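Local structure of RNA-binding protein Smaug (Drosophila melanogaster, 1OXJ) at residues Thr123-Gln127 / Lys168-Met172; Leu90-Leu95 / Trp144-Ser149. The protein probably binds RNA through its SAM domain, which is joined in this fragment to an all-helical PHAT domain. One frame throughout, in Å; residues are numbered along the deposited sequence.

How the interactions relate
Both contacts lie within the PHAT region and join helices without a hydrogen bond between their segments. Interaction 1 is peripheral, about 20 Å from the centre of the chain, where the end of helix 111-127 meets the end of helix 159-170 and the residues after it; buried leucines and a threonine are bordered by three exposed residues. Interaction 2 lies about 6 Å from that centre, with four of its eight touching residues buried and none exposed. There the end of helix 83-91 and the turn after it pack on helix 136-150, adding a tryptophan ring and an arginine chain to the aliphatic groups. The two meet where Leu169 CD1 lies 3.6 Å from Leu146 CD1.

Interaction 1 of 2, residues Thr123-Gln127 / Lys168-Met172; sequences TNTLQ and KLSKM
Leu169 reaches between three residues of helix 111-127, dividing its two methyl groups among them. CD1 of Leu169 rests 3.8 Å from Thr123 CG2, the two side chains crossing at about a right angle. The other branch, Leu169 CD2, comes to 3.8 Å from Leu126 CD2 and also meets the aliphatic part of Gln127, with Gln127 CG 4.1 Å away. Leu126 CD2 has a second neighbour in the terminal methyl of Met172, the CE atom at 3.9 Å. That thioether chain bends at its last torsion (chi3 -56°), turning CE toward Leu126 while SD lies 4.1 Å from Gln127 CG. A flexible, unbranched methionine suits this place, since it can follow the surface of its neighbours near the end of the chain as modelled.

The end of helix 111-127 here meets the end of helix 159-170 and the residues that follow it, through side chains alone. Both belong to the PHAT domain, an array of packed helices thought to resemble HEAT repeats. Helix 136-150 extends the apolar cluster: Leu139 and Leu142 touch Leu126, while Leu142 and Leu146 touch Leu169. Leu83 of helix 83-91 also packs on Leu126.

Threonine serves two environments at once. With chi1 at 61°, OG1 of Thr123 sits between its own backbone N and carbonyl carbon and hydrogen-bonds to the carbonyl oxygens of Ile119 and Asp120, so the buried hydroxyl is satisfied within its own helix while the methyl is presented to Leu169. Gln127 suits the exposed border for a similar reason: its methylene CG packs against leucine and methionine, and its amide extends past them, with NE2 4.4 Å from Lys168 CB. The backbone bond from Gln127 N to Thr123 O, 3.2 Å long, spans the turn between these residues, whose side chains both touch Leu169.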
# COMPACT_ATOMS: atom_id res chain seq x y z
N THR A 123 9.48 0.93 -11.58
CA THR A 123 9.75 0.01 -12.67
C THR A 123 10.52 0.68 -13.80
O THR A 123 11.29 0.03 -14.51
CB THR A 123 8.44 -0.60 -13.22
OG1 THR A 123 7.60 0.44 -13.72
CG2 THR A 123 7.71 -1.35 -12.11
N ASN A 124 10.33 1.99 -13.96
CA ASN A 124 11.04 2.74 -15.00
C ASN A 124 12.49 3.00 -14.62
O ASN A 124 13.39 2.90 -15.45
CB ASN A 124 10.34 4.07 -15.28
CG ASN A 124 9.07 3.90 -16.09
OD1 ASN A 124 8.36 4.88 -16.36
ND2 ASN A 124 8.77 2.67 -16.49
N THR A 125 12.72 3.34 -13.35
CA THR A 125 14.06 3.60 -12.86
C THR A 125 14.84 2.30 -12.94
O THR A 125 16.03 2.28 -13.27
CB THR A 125 14.02 4.07 -11.39
OG1 THR A 125 13.45 5.39 -11.34
CG2 THR A 125 15.42 4.10 -10.79
N LEU A 126 14.14 1.21 -12.63
CA LEU A 126 14.71 -0.13 -12.65
C LEU A 126 15.27 -0.46 -14.02
O LEU A 126 16.48 -0.67 -14.18
CB LEU A 126 13.62 -1.14 -12.29
CG LEU A 126 14.01 -2.61 -12.14
CD1 LEU A 126 14.99 -2.77 -10.99
CD2 LEU A 126 12.76 -3.44 -11.89
N GLN A 127 14.39 -0.49 -15.02
CA GLN A 127 14.79 -0.82 -16.38
C GLN A 127 15.94 0.05 -16.91
O GLN A 127 16.61 -0.32 -17.87
CB GLN A 127 13.59 -0.72 -17.32
CG GLN A 127 12.48 -1.71 -16.98
CD GLN A 127 11.36 -1.72 -18.00
OE1 GLN A 127 10.68 -0.71 -18.22
NE2 GLN A 127 11.16 -2.87 -18.64
N LYS A 168 6.88 -7.85 -18.29
CA LYS A 168 8.06 -7.21 -18.86
C LYS A 168 9.27 -7.38 -17.94
O LYS A 168 10.37 -7.71 -18.40
CB LYS A 168 7.82 -5.71 -19.08
CG LYS A 168 7.14 -5.32 -20.39
CD LYS A 168 5.73 -5.87 -20.53
CE LYS A 168 4.91 -5.07 -21.55
NZ LYS A 168 5.56 -5.00 -22.89
N LEU A 169 9.06 -7.16 -16.65
CA LEU A 169 10.14 -7.27 -15.67
C LEU A 169 10.63 -8.70 -15.50
O LEU A 169 11.82 -8.93 -15.30
CB LEU A 169 9.67 -6.75 -14.30
CG LEU A 169 9.24 -5.28 -14.24
CD1 LEU A 169 8.85 -4.93 -12.82
CD2 LEU A 169 10.38 -4.38 -14.72
N SER A 170 9.71 -9.66 -15.58
CA SER A 170 10.08 -11.07 -15.43
C SER A 170 11.01 -11.54 -16.54
O SER A 170 11.65 -12.58 -16.43
CB SER A 170 8.82 -11.95 -15.42
OG SER A 170 8.22 -11.98 -16.70
N LYS A 171 11.08 -10.77 -17.62
CA LYS A 171 11.93 -11.14 -18.75
C LYS A 171 13.24 -10.39 -18.87
O LYS A 171 13.98 -10.58 -19.84
CB LYS A 171 11.14 -11.01 -20.06
CG LYS A 171 9.98 -11.99 -20.19
CD LYS A 171 10.43 -13.44 -20.01
CE LYS A 171 11.55 -13.81 -20.98
NZ LYS A 171 11.92 -15.25 -20.89
N MET A 172 13.55 -9.53 -17.90
CA MET A 172 14.81 -8.79 -17.95
C MET A 172 15.96 -9.76 -17.72
O MET A 172 15.71 -10.81 -17.08
CB MET A 172 14.86 -7.69 -16.87
CG MET A 172 13.91 -6.52 -17.08
SD MET A 172 14.18 -5.21 -15.84
CE MET A 172 13.99 -6.17 -14.37

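Interaction 2 of 2, residues Leu90-Leu95 / Trp144-Ser149; sequences LTNIVL and WILDRS
Val94 spreads its two methyls over helix 136-150 because chi1 of 70° sets CG1 between the backbone N and carbonyl carbon and CG2 anti to the N. CG1 lies 3.7 Å from Trp144 CZ3, while Val94 CG2 packs 3.7 Å from Arg148 CB and also touches Ser149 OG. With its CG anti to the backbone N (chi1 173°), Trp144 turns its six-membered ring toward the other segment; Leu95 CD1 approaches the ring edge, 4.2 Å from CH2. Leu95 crosses Arg148 at a slant, CD2 of Leu95 lying 3.7 Å from Arg148 CD.

This contact joins the end of helix 83-91 and the turn after it to helix 136-150 within the PHAT domain. Leu90 CB meets Ile145 CD1 at 3.6 Å, and Phe115 of helix 111-127 touches both Leu90 and Ser149.

Arginine suits the border: CG lies over one face of Trp144, offset toward its rim, while its bent chain leads the guanidinium away from 90-95, Trp144 NE1 lying in plane at its edge. A salt bridge, with a weak hydrogen bond, joins Arg148 NH1 to Asp147 OD2 at 3.3 Å. Ser149 satisfies its hydroxyl within the helix, OG donating to Ile145 O at 2.9 Å from above the carbonyl plane.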
# COMPACT_ATOMS: atom_id res chain seq x y z
N LEU A 90 7.00 0.63 -0.27
CA LEU A 90 5.81 0.10 -0.94
C LEU A 90 5.27 -1.15 -0.26
O LEU A 90 4.06 -1.36 -0.18
CB LEU A 90 6.09 -0.20 -2.41
CG LEU A 90 6.43 1.00 -3.30
CD1 LEU A 90 6.77 0.51 -4.70
CD2 LEU A 90 5.25 1.98 -3.35
N THR A 91 6.18 -1.98 0.24
CA THR A 91 5.81 -3.22 0.90
C THR A 91 4.83 -3.00 2.05
O THR A 91 3.94 -3.83 2.30
CB THR A 91 7.06 -3.93 1.45
OG1 THR A 91 7.83 -4.43 0.34
CG2 THR A 91 6.68 -5.06 2.38
N ASN A 92 4.98 -1.87 2.74
CA ASN A 92 4.13 -1.56 3.88
C ASN A 92 2.87 -0.79 3.50
O ASN A 92 2.12 -0.36 4.37
CB ASN A 92 4.92 -0.77 4.92
CG ASN A 92 6.11 -1.54 5.44
OD1 ASN A 92 5.98 -2.69 5.85
ND2 ASN A 92 7.29 -0.92 5.42
N ILE A 93 2.64 -0.64 2.20
CA ILE A 93 1.45 0.08 1.75
C ILE A 93 0.57 -0.78 0.85
O ILE A 93 -0.66 -0.65 0.86
CB ILE A 93 1.87 1.36 0.97
CG1 ILE A 93 2.56 2.34 1.93
CG2 ILE A 93 0.66 2.01 0.31
CD1 ILE A 93 3.03 3.62 1.25
N VAL A 94 1.19 -1.67 0.10
CA VAL A 94 0.47 -2.51 -0.86
C VAL A 94 -0.73 -3.29 -0.32
O VAL A 94 -1.72 -3.50 -1.04
CB VAL A 94 1.43 -3.47 -1.57
CG1 VAL A 94 1.94 -4.53 -0.60
CG2 VAL A 94 0.74 -4.07 -2.80
N LEU A 95 -0.68 -3.70 0.95
CA LEU A 95 -1.78 -4.46 1.54
C LEU A 95 -2.78 -3.62 2.31
O LEU A 95 -3.79 -4.14 2.80
CB LEU A 95 -1.23 -5.54 2.49
CG LEU A 95 -0.25 -6.53 1.87
CD1 LEU A 95 0.12 -7.59 2.91
CD2 LEU A 95 -0.86 -7.18 0.64
N TRP A 144 6.57 -9.36 -6.01
CA TRP A 144 5.54 -9.70 -5.04
C TRP A 144 4.57 -8.51 -4.92
O TRP A 144 3.35 -8.69 -4.81
CB TRP A 144 6.17 -9.98 -3.68
CG TRP A 144 5.17 -10.18 -2.59
CD1 TRP A 144 4.45 -11.31 -2.33
CD2 TRP A 144 4.78 -9.20 -1.62
NE1 TRP A 144 3.63 -11.09 -1.25
CE2 TRP A 144 3.81 -9.81 -0.80
CE3 TRP A 144 5.15 -7.87 -1.37
CZ2 TRP A 144 3.20 -9.13 0.27
CZ3 TRP A 144 4.55 -7.20 -0.31
CH2 TRP A 144 3.58 -7.83 0.49
N ILE A 145 5.11 -7.30 -4.92
CA ILE A 145 4.26 -6.11 -4.83
C ILE A 145 3.30 -6.04 -6.02
O ILE A 145 2.09 -5.83 -5.85
CB ILE A 145 5.12 -4.82 -4.80
CG1 ILE A 145 5.87 -4.72 -3.47
CG2 ILE A 145 4.22 -3.58 -5.01
CD1 ILE A 145 6.92 -3.59 -3.44
N LEU A 146 3.83 -6.21 -7.23
CA LEU A 146 2.98 -6.17 -8.41
C LEU A 146 1.93 -7.26 -8.27
O LEU A 146 0.76 -7.07 -8.60
CB LEU A 146 3.82 -6.41 -9.67
CG LEU A 146 4.88 -5.33 -9.94
CD1 LEU A 146 5.70 -5.71 -11.16
CD2 LEU A 146 4.20 -3.99 -10.15
N ASP A 147 2.37 -8.40 -7.74
CA ASP A 147 1.51 -9.55 -7.52
C ASP A 147 0.30 -9.19 -6.66
O ASP A 147 -0.84 -9.47 -7.03
CB ASP A 147 2.35 -10.65 -6.86
CG ASP A 147 1.83 -12.04 -7.15
OD1 ASP A 147 1.38 -12.28 -8.29
OD2 ASP A 147 1.89 -12.89 -6.24
N ARG A 148 0.55 -8.57 -5.51
CA ARG A 148 -0.53 -8.17 -4.61
C ARG A 148 -1.36 -7.03 -5.20
O ARG A 148 -2.55 -6.93 -4.94
CB ARG A 148 0.04 -7.72 -3.26
CG ARG A 148 0.76 -8.81 -2.47
CD ARG A 148 -0.22 -9.80 -1.84
NE ARG A 148 -0.90 -10.63 -2.82
CZ ARG A 148 -0.32 -11.64 -3.47
NH1 ARG A 148 0.95 -11.95 -3.24
NH2 ARG A 148 -1.02 -12.35 -4.35
N SER A 149 -0.72 -6.16 -5.99
CA SER A 149 -1.42 -5.04 -6.61
C SER A 149 -2.40 -5.51 -7.69
O SER A 149 -3.49 -4.95 -7.86
CB SER A 149 -0.41 -4.06 -7.23
OG SER A 149 0.44 -3.50 -6.23